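Local coordinates for protein O-methyltransferase (Burkholderia thailandensis, PDB 3MCZ) that probably transfers methyl groups from S-adenosylmethionine to hydroxyl groups of a small-molecule substrate, working as a dimer like other members of its O-methyltransferase family, at residues A[52-57]-A[98-103]; A[107-112]-A[160-165]; A[114-119]-A[153-158]; A[144-147]-A[151-154]. One frame throughout, in Å; residues are numbered along the deposited sequence. Where two conformers were deposited one is given.

Interaction 1: A[52-57]-A[98-103]; sequences LTQTGR and LTERYL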
loop_
_atom_site.group_PDB
_atom_site.type_symbol
_atom_site.label_atom_id
_atom_site.label_comp_id
_atom_site.label_asym_id
_atom_site.label_seq_id
_atom_site.Cartn_x
_atom_site.Cartn_y
_atom_site.Cartn_z
ATOM N N LEU A 52 21.456 10.943 -5.585
ATOM C CA LEU A 52 22.087 12.093 -4.903
ATOM C C LEU A 52 22.754 11.676 -3.596
ATOM O O LEU A 52 23.855 12.140 -3.271
ATOM C CB LEU A 52 21.074 13.211 -4.631
ATOM C CG LEU A 52 21.665 14.544 -4.139
ATOM C CD1 LEU A 52 22.488 15.259 -5.232
ATOM C CD2 LEU A 52 20.559 15.454 -3.608
ATOM N N THR A 53 22.096 10.782 -2.859
ATOM C CA THR A 53 22.559 10.357 -1.548
ATOM C C THR A 53 23.545 9.172 -1.599
ATOM O O THR A 53 23.794 8.540 -0.584
ATOM C CB THR A 53 21.335 10.038 -0.610
ATOM O OG1 THR A 53 20.429 9.135 -1.259
ATOM C CG2 THR A 53 20.570 11.309 -0.275
ATOM N N GLN A 54 24.131 8.890 -2.766
ATOM C CA GLN A 54 25.271 7.953 -2.851
ATOM C C GLN A 54 26.442 8.468 -2.021
ATOM O O GLN A 54 27.266 7.692 -1.521
ATOM C CB GLN A 54 25.716 7.744 -4.294
ATOM C CG GLN A 54 24.828 6.754 -5.074
ATOM C CD GLN A 54 25.369 6.495 -6.474
ATOM O OE1 GLN A 54 25.479 7.423 -7.289
ATOM N NE2 GLN A 54 25.726 5.233 -6.756
ATOM N N THR A 55 26.506 9.778 -1.865
ATOM C CA THR A 55 27.358 10.352 -0.842
ATOM C C THR A 55 26.520 11.202 0.123
ATOM O O THR A 55 25.387 11.579 -0.187
ATOM C CB THR A 55 28.536 11.113 -1.466
ATOM O OG1 THR A 55 29.412 11.527 -0.422
ATOM C CG2 THR A 55 28.061 12.313 -2.290
ATOM N N GLY A 56 27.057 11.448 1.304
ATOM C CA GLY A 56 26.300 12.113 2.347
ATOM C C GLY A 56 25.789 13.492 1.947
ATOM O O GLY A 56 26.537 14.311 1.414
ATOM N N ARG A 57 24.515 13.760 2.219
ATOM C CA ARG A 57 23.944 15.068 1.962
ATOM C C ARG A 57 23.122 15.561 3.147
ATOM O O ARG A 57 22.370 14.773 3.763
ATOM C CB ARG A 57 23.020 15.035 0.746
ATOM C CG ARG A 57 23.586 14.375 -0.472
ATOM C CD ARG A 57 24.661 15.206 -1.167
ATOM N NE ARG A 57 24.990 14.559 -2.435
ATOM C CZ ARG A 57 25.811 15.039 -3.366
ATOM N NH1 ARG A 57 26.025 14.328 -4.466
ATOM N NH2 ARG A 57 26.432 16.204 -3.211
ATOM N N LEU A 98 21.437 -1.701 1.322
ATOM C CA LEU A 98 20.271 -2.097 0.516
ATOM C C LEU A 98 19.956 -1.064 -0.580
ATOM O O LEU A 98 19.790 -1.392 -1.752
ATOM C CB LEU A 98 19.052 -2.225 1.443
ATOM C CG LEU A 98 17.744 -2.730 0.835
ATOM C CD1 LEU A 98 17.888 -4.198 0.464
ATOM C CD2 LEU A 98 16.599 -2.495 1.810
ATOM N N THR A 99 19.868 0.194 -0.187
ATOM C CA THR A 99 19.592 1.261 -1.132
ATOM C C THR A 99 20.672 1.351 -2.200
ATOM O O THR A 99 20.386 1.460 -3.377
ATOM C CB THR A 99 19.484 2.597 -0.392
ATOM O OG1 THR A 99 18.431 2.475 0.566
ATOM C CG2 THR A 99 19.209 3.766 -1.370
ATOM N N GLU A 100 21.934 1.279 -1.793
ATOM C CA GLU A 100 23.000 1.429 -2.759
ATOM C C GLU A 100 22.905 0.308 -3.813
ATOM O O GLU A 100 23.022 0.560 -5.017
ATOM C CB GLU A 100 24.356 1.439 -2.050
ATOM C CG GLU A 100 25.501 1.863 -2.971
ATOM C CD GLU A 100 25.529 3.352 -3.294
ATOM O OE1 GLU A 100 24.840 4.165 -2.625
ATOM O OE2 GLU A 100 26.286 3.710 -4.232
ATOM N N ARG A 101 22.647 -0.913 -3.359
ATOM C CA ARG A 101 22.628 -2.039 -4.254
ATOM C C ARG A 101 21.419 -2.054 -5.193
ATOM O O ARG A 101 21.547 -2.394 -6.352
ATOM C CB ARG A 101 22.683 -3.348 -3.462
ATOM C CG ARG A 101 22.606 -4.585 -4.343
ATOM C CD ARG A 101 23.015 -5.817 -3.589
ATOM N NE ARG A 101 23.191 -6.933 -4.500
ATOM C CZ ARG A 101 23.405 -8.192 -4.128
ATOM N NH1 ARG A 101 23.488 -8.530 -2.845
ATOM N NH2 ARG A 101 23.545 -9.115 -5.058
ATOM N N TYR A 102 20.238 -1.736 -4.692
ATOM C CA TYR A 102 19.002 -1.976 -5.471
ATOM C C TYR A 102 18.286 -0.733 -5.943
ATOM O O TYR A 102 17.404 -0.806 -6.792
ATOM C CB TYR A 102 18.041 -2.854 -4.671
ATOM C CG TYR A 102 18.601 -4.209 -4.294
ATOM C CD1 TYR A 102 18.760 -5.217 -5.240
ATOM C CD2 TYR A 102 18.973 -4.480 -2.991
ATOM C CE1 TYR A 102 19.289 -6.480 -4.885
ATOM C CE2 TYR A 102 19.502 -5.733 -2.620
ATOM C CZ TYR A 102 19.641 -6.723 -3.563
ATOM O OH TYR A 102 20.164 -7.941 -3.176
ATOM N N LEU A 103 18.632 0.429 -5.396
ATOM C CA LEU A 103 17.845 1.639 -5.661
ATOM C C LEU A 103 18.659 2.781 -6.277
ATOM O O LEU A 103 18.171 3.910 -6.380
ATOM C CB LEU A 103 17.179 2.105 -4.365
ATOM C CG LEU A 103 16.155 1.149 -3.733
ATOM C CD1 LEU A 103 15.634 1.753 -2.394
ATOM C CD2 LEU A 103 15.029 0.828 -4.733
#
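The loop around Gln54 and the helix that carries Glu100 come together at one place, where the CA atoms of Gln54 and Glu100 lie 6.9 Å apart, and these two residues alone make the contact. Each side chain starts off past its partner and turns in at its end, and the two cross at about a right angle. Gln54 NE2 gives a hydrogen to Glu100 OE2 over 3.0 Å, with an N-H...O angle of 147°. The nitrogen stands above the carboxylate plane, 39° out of it. Glu100 reaches it because its chain bends at chi2 (74°), whereas Gln54 runs extended beyond CG. The methylene of Gln54 also rests on the carboxylate, with Gln54 CG 3.6 Å from Glu100 OE1. That other oxygen accepts a hydrogen bond from Asn95 ND2, so both carboxylate oxygens are engaged.

Within 52-57 the loop is braced by Arg57, whose NE donates to Leu52 O at 2.8 Å and whose NH1 adds a weak bond to the same oxygen. Thr55 CG2 and Leu52 CD1 lie on opposite faces of its guanidinium group.

Glutamine suits a solvent-facing loop because its amide can give a hydrogen to an acid while adding no charge of its own. This is a small polar contact inside the N-terminal dimerisation region, and a neutral donor meeting a probably charged carboxylate at the surface implies a directional but modest link between the loop and the helix.

Interaction 2: A[107-112]-A[160-165]; sequences SADYIG and MVRLSQ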
loop_
_atom_site.group_PDB
_atom_site.type_symbol
_atom_site.label_atom_id
_atom_site.label_comp_id
_atom_site.label_asym_id
_atom_site.label_seq_id
_atom_site.Cartn_x
_atom_site.Cartn_y
_atom_site.Cartn_z
ATOM N N SER A 107 23.446 0.851 -10.462
ATOM C CA SER A 107 23.754 -0.481 -9.959
ATOM C C SER A 107 23.278 -1.530 -10.920
ATOM O O SER A 107 22.142 -1.476 -11.403
ATOM C CB SER A 107 23.138 -0.766 -8.603
ATOM O OG SER A 107 23.236 -2.154 -8.305
ATOM N N ALA A 108 24.117 -2.536 -11.138
ATOM C CA ALA A 108 23.718 -3.714 -11.906
ATOM C C ALA A 108 22.471 -4.418 -11.326
ATOM O O ALA A 108 21.784 -5.135 -12.038
ATOM C CB ALA A 108 24.912 -4.711 -12.038
ATOM N N ASP A 109 22.195 -4.222 -10.032
ATOM C CA ASP A 109 21.066 -4.865 -9.379
ATOM C C ASP A 109 19.876 -3.933 -9.218
ATOM O O ASP A 109 18.908 -4.288 -8.550
ATOM C CB ASP A 109 21.477 -5.368 -7.997
ATOM C CG ASP A 109 22.482 -6.494 -8.047
ATOM O OD1 ASP A 109 22.430 -7.306 -8.997
ATOM O OD2 ASP A 109 23.302 -6.580 -7.100
ATOM N N TYR A 110 19.924 -2.770 -9.851
ATOM C CA TYR A 110 18.862 -1.765 -9.738
ATOM C C TYR A 110 17.485 -2.348 -10.021
ATOM O O TYR A 110 17.293 -2.972 -11.049
ATOM C CB TYR A 110 19.146 -0.655 -10.725
ATOM C CG TYR A 110 18.232 0.546 -10.746
ATOM C CD1 TYR A 110 17.878 1.225 -9.576
ATOM C CD2 TYR A 110 17.772 1.051 -11.960
ATOM C CE1 TYR A 110 17.064 2.359 -9.634
ATOM C CE2 TYR A 110 16.984 2.163 -12.029
ATOM C CZ TYR A 110 16.627 2.824 -10.869
ATOM O OH TYR A 110 15.827 3.951 -10.953
ATOM N N ILE A 111 16.522 -2.133 -9.119
ATOM C CA ILE A 111 15.136 -2.633 -9.342
ATOM C C ILE A 111 14.192 -1.531 -9.834
ATOM O O ILE A 111 12.983 -1.641 -9.732
ATOM C CB ILE A 111 14.563 -3.326 -8.105
ATOM C CG1 ILE A 111 14.353 -2.313 -6.979
ATOM C CG2 ILE A 111 15.477 -4.476 -7.648
ATOM C CD1 ILE A 111 13.393 -2.769 -5.917
ATOM N N GLY A 112 14.736 -0.474 -10.415
ATOM C CA GLY A 112 13.896 0.625 -10.909
ATOM C C GLY A 112 12.691 0.152 -11.720
ATOM O O GLY A 112 11.555 0.551 -11.455
HETATM N N MSE A 160 9.590 -8.127 -15.524
HETATM C CA MSE A 160 9.338 -9.579 -15.660
HETATM C C MSE A 160 10.665 -10.305 -15.872
HETATM O O MSE A 160 10.853 -11.413 -15.358
HETATM C CB MSE A 160 8.385 -9.899 -16.822
HETATM C CG MSE A 160 6.962 -9.464 -16.642
HETATM SE SE MSE A 160 6.204 -10.032 -14.961
HETATM C CE MSE A 160 6.350 -8.396 -13.873
ATOM N N VAL A 161 11.586 -9.689 -16.619
ATOM C CA VAL A 161 12.882 -10.311 -16.848
ATOM C C VAL A 161 13.600 -10.497 -15.527
ATOM O O VAL A 161 14.213 -11.543 -15.271
ATOM C CB VAL A 161 13.784 -9.493 -17.813
ATOM C CG1 VAL A 161 15.248 -9.937 -17.691
ATOM C CG2 VAL A 161 13.285 -9.659 -19.277
ATOM N N ARG A 162 13.519 -9.481 -14.691
ATOM C CA ARG A 162 14.216 -9.506 -13.425
ATOM C C ARG A 162 13.535 -10.504 -12.477
ATOM O O ARG A 162 14.177 -11.401 -11.911
ATOM C CB ARG A 162 14.255 -8.092 -12.845
ATOM C CG ARG A 162 15.032 -7.979 -11.586
ATOM C CD ARG A 162 16.516 -8.169 -11.850
ATOM N NE ARG A 162 17.270 -8.062 -10.605
ATOM C CZ ARG A 162 17.556 -6.915 -9.981
ATOM N NH1 ARG A 162 17.168 -5.749 -10.490
ATOM N NH2 ARG A 162 18.249 -6.933 -8.851
ATOM N N LEU A 163 12.223 -10.369 -12.347
ATOM C CA LEU A 163 11.456 -11.192 -11.413
ATOM C C LEU A 163 11.462 -12.676 -11.805
ATOM O O LEU A 163 11.347 -13.542 -10.939
ATOM C CB LEU A 163 10.012 -10.649 -11.256
ATOM C CG LEU A 163 9.879 -9.318 -10.490
ATOM C CD1 LEU A 163 8.468 -8.746 -10.596
ATOM C CD2 LEU A 163 10.281 -9.467 -9.008
ATOM N N SER A 164 11.629 -12.964 -13.098
ATOM C CA SER A 164 11.616 -14.326 -13.581
ATOM C C SER A 164 12.940 -15.083 -13.422
ATOM O O SER A 164 12.952 -16.294 -13.589
ATOM C CB SER A 164 11.172 -14.355 -15.045
ATOM O OG SER A 164 9.839 -13.870 -15.108
ATOM N N GLN A 165 14.034 -14.402 -13.087
ATOM C CA GLN A 165 15.367 -15.050 -13.128
ATOM C C GLN A 165 15.516 -16.344 -12.324
ATOM O O GLN A 165 16.195 -17.280 -12.775
ATOM C CB GLN A 165 16.493 -14.089 -12.719
ATOM C CG GLN A 165 17.900 -14.590 -13.048
ATOM C CD GLN A 165 18.105 -14.823 -14.535
ATOM O OE1 GLN A 165 17.703 -13.997 -15.358
ATOM N NE2 GLN A 165 18.713 -15.957 -14.892
#
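The guanidinium group of Arg162 presents its edge to the loop 107-112: Asp109 O and Tyr110 O both lie there, near its plane, while Ile111 CG2 approaches obliquely, 3.5 Å from Arg162 NH1. On the loop side, the ring of Tyr110 carries Gly112 N over the centre of one face.

Arg162 NH2 donates to Asp109 O at 2.7 Å, with an N-H...O angle of 147°. Arg162 NH1 adds weak bonds to the same oxygen and to Tyr110 O, the latter at 2.8 Å but strongly bent. Two successive carbonyls are thus held by one side chain. Arginine suits the task because its flat end carries several N-H groups fanned out along one edge. Its CG stands opposite the backbone N (chi1 -176°) and the chain then bends at chi2, which brings the group from the helix across to the loop.

The carboxylate of Asp109 takes a different partner, forming a salt bridge with Arg101 NE; its OD1 comes no nearer than 4.2 Å to Arg162 NH2, well out of the guanidinium plane, and the two charges probably attract without an N-H between them.

Arg162 thereby ties the connection between helices 97-103 and 112-119 to helix 150-172, the long helix that precedes strand 182-186. The motif it binds is a type I turn from Ser107 to Tyr110, containing an ST turn in which Ser107 OG accepts from Asp109 N, that offers its last two carbonyls to the arginine and runs straight into Ile111, the N-cap of helix 112-119.

Interaction 3: A[114-119]-A[153-158]; sequences IVEHQY and RDAFND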
loop_
_atom_site.group_PDB
_atom_site.type_symbol
_atom_site.label_atom_id
_atom_site.label_comp_id
_atom_site.label_asym_id
_atom_site.label_seq_id
_atom_site.Cartn_x
_atom_site.Cartn_y
_atom_site.Cartn_z
ATOM N N ILE A 114 10.958 -2.570 -11.850
ATOM C CA ILE A 114 9.951 -3.227 -11.038
ATOM C C ILE A 114 9.141 -2.158 -10.301
ATOM O O ILE A 114 7.901 -2.173 -10.336
ATOM C CB ILE A 114 10.612 -4.204 -9.992
ATOM C CG1 ILE A 114 11.344 -5.366 -10.696
ATOM C CG2 ILE A 114 9.557 -4.748 -8.957
ATOM C CD1 ILE A 114 12.207 -6.240 -9.753
ATOM N N VAL A 115 9.837 -1.230 -9.627
ATOM C CA VAL A 115 9.166 -0.164 -8.880
ATOM C C VAL A 115 8.285 0.697 -9.796
ATOM O O VAL A 115 7.125 0.975 -9.475
ATOM C CB VAL A 115 10.174 0.697 -8.071
ATOM C CG1 VAL A 115 9.475 1.887 -7.456
ATOM C CG2 VAL A 115 10.827 -0.172 -7.019
ATOM N N GLU A 116 8.808 1.011 -10.974
ATOM C CA GLU A 116 8.102 1.844 -11.946
ATOM C C GLU A 116 6.861 1.146 -12.485
ATOM O O GLU A 116 5.800 1.765 -12.630
ATOM C CB GLU A 116 9.016 2.169 -13.110
ATOM C CG GLU A 116 8.324 2.973 -14.188
ATOM C CD GLU A 116 9.285 3.430 -15.264
ATOM O OE1 GLU A 116 10.339 2.796 -15.451
ATOM O OE2 GLU A 116 8.987 4.450 -15.894
ATOM N N HIS A 117 6.992 -0.148 -12.752
ATOM C CA HIS A 117 5.866 -0.928 -13.222
ATOM C C HIS A 117 4.764 -0.881 -12.143
ATOM O O HIS A 117 3.578 -0.718 -12.441
ATOM C CB HIS A 117 6.255 -2.389 -13.475
ATOM C CG HIS A 117 5.066 -3.259 -13.723
ATOM N ND1 HIS A 117 4.193 -3.025 -14.767
ATOM C CD2 HIS A 117 4.570 -4.325 -13.043
ATOM C CE1 HIS A 117 3.213 -3.914 -14.720
ATOM N NE2 HIS A 117 3.427 -4.725 -13.694
ATOM N N GLN A 118 5.172 -1.052 -10.893
ATOM C CA GLN A 118 4.226 -1.027 -9.775
ATOM C C GLN A 118 3.583 0.360 -9.586
ATOM O O GLN A 118 2.373 0.465 -9.473
ATOM C CB GLN A 118 4.887 -1.517 -8.508
ATOM C CG GLN A 118 5.232 -3.022 -8.527
ATOM C CD GLN A 118 6.208 -3.421 -7.442
ATOM O OE1 GLN A 118 7.088 -2.637 -7.059
ATOM N NE2 GLN A 118 6.106 -4.668 -6.981
ATOM N N TYR A 119 4.353 1.431 -9.557
ATOM C CA TYR A 119 3.692 2.724 -9.374
ATOM C C TYR A 119 2.847 3.167 -10.532
ATOM O O TYR A 119 1.897 3.907 -10.351
ATOM C CB TYR A 119 4.616 3.816 -8.875
ATOM C CG TYR A 119 5.673 4.377 -9.745
ATOM C CD1 TYR A 119 5.373 5.103 -10.885
ATOM C CD2 TYR A 119 7.013 4.311 -9.334
ATOM C CE1 TYR A 119 6.381 5.672 -11.631
ATOM C CE2 TYR A 119 8.030 4.881 -10.080
ATOM C CZ TYR A 119 7.709 5.551 -11.228
ATOM O OH TYR A 119 8.727 6.119 -11.982
ATOM N N ARG A 153 4.993 -0.373 -20.961
ATOM C CA ARG A 153 5.328 -1.623 -21.654
ATOM C C ARG A 153 6.749 -2.061 -21.292
ATOM O O ARG A 153 6.976 -3.212 -20.917
ATOM C CB ARG A 153 5.213 -1.467 -23.180
ATOM C CG ARG A 153 5.552 -2.739 -23.962
ATOM C CD ARG A 153 5.878 -2.428 -25.419
ATOM N NE ARG A 153 7.196 -1.811 -25.571
ATOM C CZ ARG A 153 7.720 -1.464 -26.744
ATOM N NH1 ARG A 153 7.029 -1.663 -27.860
ATOM N NH2 ARG A 153 8.923 -0.909 -26.796
ATOM N N ASP A 154 7.697 -1.135 -21.389
ATOM C CA ASP A 154 9.108 -1.431 -21.110
ATOM C C ASP A 154 9.385 -1.740 -19.619
ATOM O O ASP A 154 10.171 -2.644 -19.302
ATOM C CB ASP A 154 9.993 -0.286 -21.586
ATOM C CG ASP A 154 10.019 -0.147 -23.101
ATOM O OD1 ASP A 154 9.437 -1.001 -23.827
ATOM O OD2 ASP A 154 10.640 0.834 -23.563
ATOM N N ALA A 155 8.733 -1.009 -18.716
ATOM C CA ALA A 155 8.833 -1.286 -17.291
ATOM C C ALA A 155 8.314 -2.691 -16.985
ATOM O O ALA A 155 8.955 -3.460 -16.260
ATOM C CB ALA A 155 8.070 -0.240 -16.471
ATOM N N PHE A 156 7.162 -3.020 -17.546
ATOM C CA PHE A 156 6.562 -4.327 -17.344
ATOM C C PHE A 156 7.508 -5.409 -17.877
ATOM O O PHE A 156 7.823 -6.340 -17.145
ATOM C CB PHE A 156 5.193 -4.435 -18.017
ATOM C CG PHE A 156 4.618 -5.823 -17.976
ATOM C CD1 PHE A 156 4.049 -6.313 -16.813
ATOM C CD2 PHE A 156 4.691 -6.650 -19.079
ATOM C CE1 PHE A 156 3.516 -7.608 -16.754
ATOM C CE2 PHE A 156 4.170 -7.956 -19.029
ATOM C CZ PHE A 156 3.574 -8.413 -17.865
ATOM N N ASN A 157 7.984 -5.273 -19.115
ATOM C CA ASN A 157 8.882 -6.284 -19.706
ATOM C C ASN A 157 10.210 -6.422 -18.903
ATOM O O ASN A 157 10.654 -7.532 -18.570
ATOM C CB ASN A 157 9.167 -5.988 -21.193
ATOM C CG ASN A 157 7.925 -6.199 -22.101
ATOM O OD1 ASN A 157 7.017 -6.973 -21.770
ATOM N ND2 ASN A 157 7.888 -5.490 -23.241
ATOM N N ASP A 158 10.830 -5.292 -18.575
ATOM C CA ASP A 158 12.051 -5.297 -17.764
ATOM C C ASP A 158 11.802 -5.866 -16.350
ATOM O O ASP A 158 12.656 -6.570 -15.809
ATOM C CB ASP A 158 12.662 -3.894 -17.690
ATOM C CG ASP A 158 13.225 -3.424 -19.029
ATOM O OD1 ASP A 158 13.534 -4.276 -19.908
ATOM O OD2 ASP A 158 13.370 -2.191 -19.197
#
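This is a helix-helix packing contact between helix 112-119 and the long helix 150-172, in the helical part of the chain that precedes the first strand of the Rossmann-like methyltransferase fold. The short segments approach to 8.0 Å and cross at -127°, a steep angle that confines close contact to a few residues. Ala155 lies at the crossing, its CA 5.0 Å from that of His117. A small residue such as alanine suits so near an approach, and Ala155 CB lies against the backbone N of His117 and the chain of Glu116. The acid end of Glu116 is held chiefly by a salt bridge to Arg151, one turn before Ala155. Gln118 turns to the second subunit, where its OE1 bonds to Ser32 OG of that neighbouring chain.

Beside the alanine, His117 and Phe156 run side by side, pointing the same way. Both have CG opposite the backbone N (chi1 170° for His117), which carries their rings out along the same flank. The pair is oblique, planes at 59° and centroids 5.1 Å apart. Aromatic residues suit this flank because flat rings can lie next to each other at a slant and fill it with apolar surface. His117 CE1 lies at the edge of the Phe156 ring, near its plane, 3.3 Å from Phe156 CD1.

Interaction 4: A[144-147]-A[151-154]; sequences SRFA and RARD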
loop_
_atom_site.group_PDB
_atom_site.type_symbol
_atom_site.label_atom_id
_atom_site.label_comp_id
_atom_site.label_asym_id
_atom_site.label_seq_id
_atom_site.Cartn_x
_atom_site.Cartn_y
_atom_site.Cartn_z
ATOM N N SER A 144 -4.994 -2.511 -23.749
ATOM C CA SER A 144 -5.363 -1.169 -24.273
ATOM C C SER A 144 -4.264 -0.139 -24.091
ATOM O O SER A 144 -4.327 0.962 -24.685
ATOM C CB SER A 144 -6.614 -0.634 -23.544
ATOM O OG SER A 144 -7.544 -1.673 -23.225
ATOM N N ARG A 145 -3.299 -0.465 -23.229
ATOM C CA ARG A 145 -2.275 0.477 -22.759
ATOM C C ARG A 145 -0.937 0.326 -23.474
ATOM O O ARG A 145 -0.314 1.315 -23.792
ATOM C CB ARG A 145 -2.054 0.307 -21.258
ATOM C CG ARG A 145 -1.084 1.270 -20.651
ATOM C CD ARG A 145 -0.903 0.977 -19.185
ATOM N NE ARG A 145 -0.254 2.089 -18.464
ATOM C CZ ARG A 145 -0.214 2.172 -17.131
ATOM N NH1 ARG A 145 -0.784 1.239 -16.365
ATOM N NH2 ARG A 145 0.405 3.182 -16.559
ATOM N N PHE A 146 -0.482 -0.897 -23.700
ATOM C CA PHE A 146 0.900 -1.076 -24.183
ATOM C C PHE A 146 1.231 -0.573 -25.610
ATOM O O PHE A 146 2.422 -0.359 -25.917
ATOM C CB PHE A 146 1.380 -2.522 -23.980
ATOM C CG PHE A 146 1.612 -2.908 -22.523
ATOM C CD1 PHE A 146 1.561 -1.970 -21.491
ATOM C CD2 PHE A 146 1.922 -4.213 -22.202
ATOM C CE1 PHE A 146 1.766 -2.346 -20.165
ATOM C CE2 PHE A 146 2.143 -4.595 -20.896
ATOM C CZ PHE A 146 2.062 -3.662 -19.862
ATOM N N ALA A 147 0.237 -0.334 -26.471
ATOM C CA ALA A 147 0.554 0.205 -27.812
ATOM C C ALA A 147 1.030 1.658 -27.766
ATOM O O ALA A 147 1.804 2.071 -28.622
ATOM C CB ALA A 147 -0.617 0.050 -28.788
ATOM N N ARG A 151 6.642 3.514 -21.912
ATOM C CA ARG A 151 7.177 3.495 -20.561
ATOM C C ARG A 151 6.609 2.308 -19.768
ATOM O O ARG A 151 7.360 1.555 -19.145
ATOM C CB ARG A 151 6.855 4.821 -19.834
ATOM C CG ARG A 151 7.482 4.984 -18.472
ATOM C CD ARG A 151 6.857 6.137 -17.657
ATOM N NE ARG A 151 7.452 6.243 -16.317
ATOM C CZ ARG A 151 7.349 7.308 -15.517
ATOM N NH1 ARG A 151 6.638 8.376 -15.896
ATOM N NH2 ARG A 151 7.954 7.309 -14.321
ATOM N N ALA A 152 5.289 2.142 -19.790
ATOM C CA ALA A 152 4.660 1.083 -19.014
ATOM C C ALA A 152 4.950 -0.301 -19.630
ATOM O O ALA A 152 5.111 -1.282 -18.893
ATOM C CB ALA A 152 3.145 1.337 -18.876
ATOM N N ARG A 153 4.993 -0.373 -20.961
ATOM C CA ARG A 153 5.328 -1.623 -21.654
ATOM C C ARG A 153 6.749 -2.061 -21.292
ATOM O O ARG A 153 6.976 -3.212 -20.917
ATOM C CB ARG A 153 5.213 -1.467 -23.180
ATOM C CG ARG A 153 5.552 -2.739 -23.962
ATOM C CD ARG A 153 5.878 -2.428 -25.419
ATOM N NE ARG A 153 7.196 -1.811 -25.571
ATOM C CZ ARG A 153 7.720 -1.464 -26.744
ATOM N NH1 ARG A 153 7.029 -1.663 -27.860
ATOM N NH2 ARG A 153 8.923 -0.909 -26.796
ATOM N N ASP A 154 7.697 -1.135 -21.389
ATOM C CA ASP A 154 9.108 -1.431 -21.110
ATOM C C ASP A 154 9.385 -1.740 -19.619
ATOM O O ASP A 154 10.171 -2.644 -19.302
ATOM C CB ASP A 154 9.993 -0.286 -21.586
ATOM C CG ASP A 154 10.019 -0.147 -23.101
ATOM O OD1 ASP A 154 9.437 -1.001 -23.827
ATOM O OD2 ASP A 154 10.640 0.834 -23.563
#
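Between the end of helix 142-145 and the start of helix 150-172 the chain turns back sharply, and the CA atoms of Phe146 and Arg153 approach to 5.1 Å, with only three residues between the segments. The side chains of Arg145 and Phe146 then lie against the first turns of the second helix.

Phe146 rests one face of its ring on the backbone of Arg153. The CA of Arg153 stands 3.9 Å from the ring centroid and only 14° off the ring normal, a CH-pi contact. The same ring meets Arg153 CB at 3.9 Å from Phe146 CG, while its CE1 reaches Ala152 CB at 4.1 Å. With CG opposite the carbonyl carbon (chi1 -70°), the ring is swung over the helix backbone; its other neighbours include Phe156, one turn after Ala152 on the helix. A phenylalanine suits the place because a flat apolar face can lie close on a helix surface. The first carbons of the Arg153 side chain contribute here.

Ala152 is also flanked by Arg145, whose guanidinium group places one face over Ala152 CB, with Arg145 NE 3.5 Å from that methyl. Extended from CG to NE, the arginine reaches its polar partners: NE forms a salt bridge with Asp149, and NH2 bonds to Leu120 O. Alanine is small enough to let the flat group lie against it.

The contact is mostly van der Waals, the guanidinium face of Arg145 included, so shape fit dominates. Asp149 probably holds Arg145 in place over Ala152, and its OD1 also accepts from Ala152 N.

In the fold
From the N terminus, interaction 1 closes the first loop, joining the 52-57 loop to helix 97-103 within the dimerisation region. It ends before interaction 2 opens, yet the two touch: Arg101 pairs with Asp109. Interaction 2 then closes a longer loop, from 107-112 to helix 150-172, and interactions 3 and 4 are nested inside it. Interaction 3 joins helix 112-119 to the same long helix, and interaction 4 folds 144-147 back on its beginning, ending on the stretch that interaction 3 uses. Helix 150-172 thus gathers three contacts. Interactions 1, 2 and 3 also have residues that touch the second subunit.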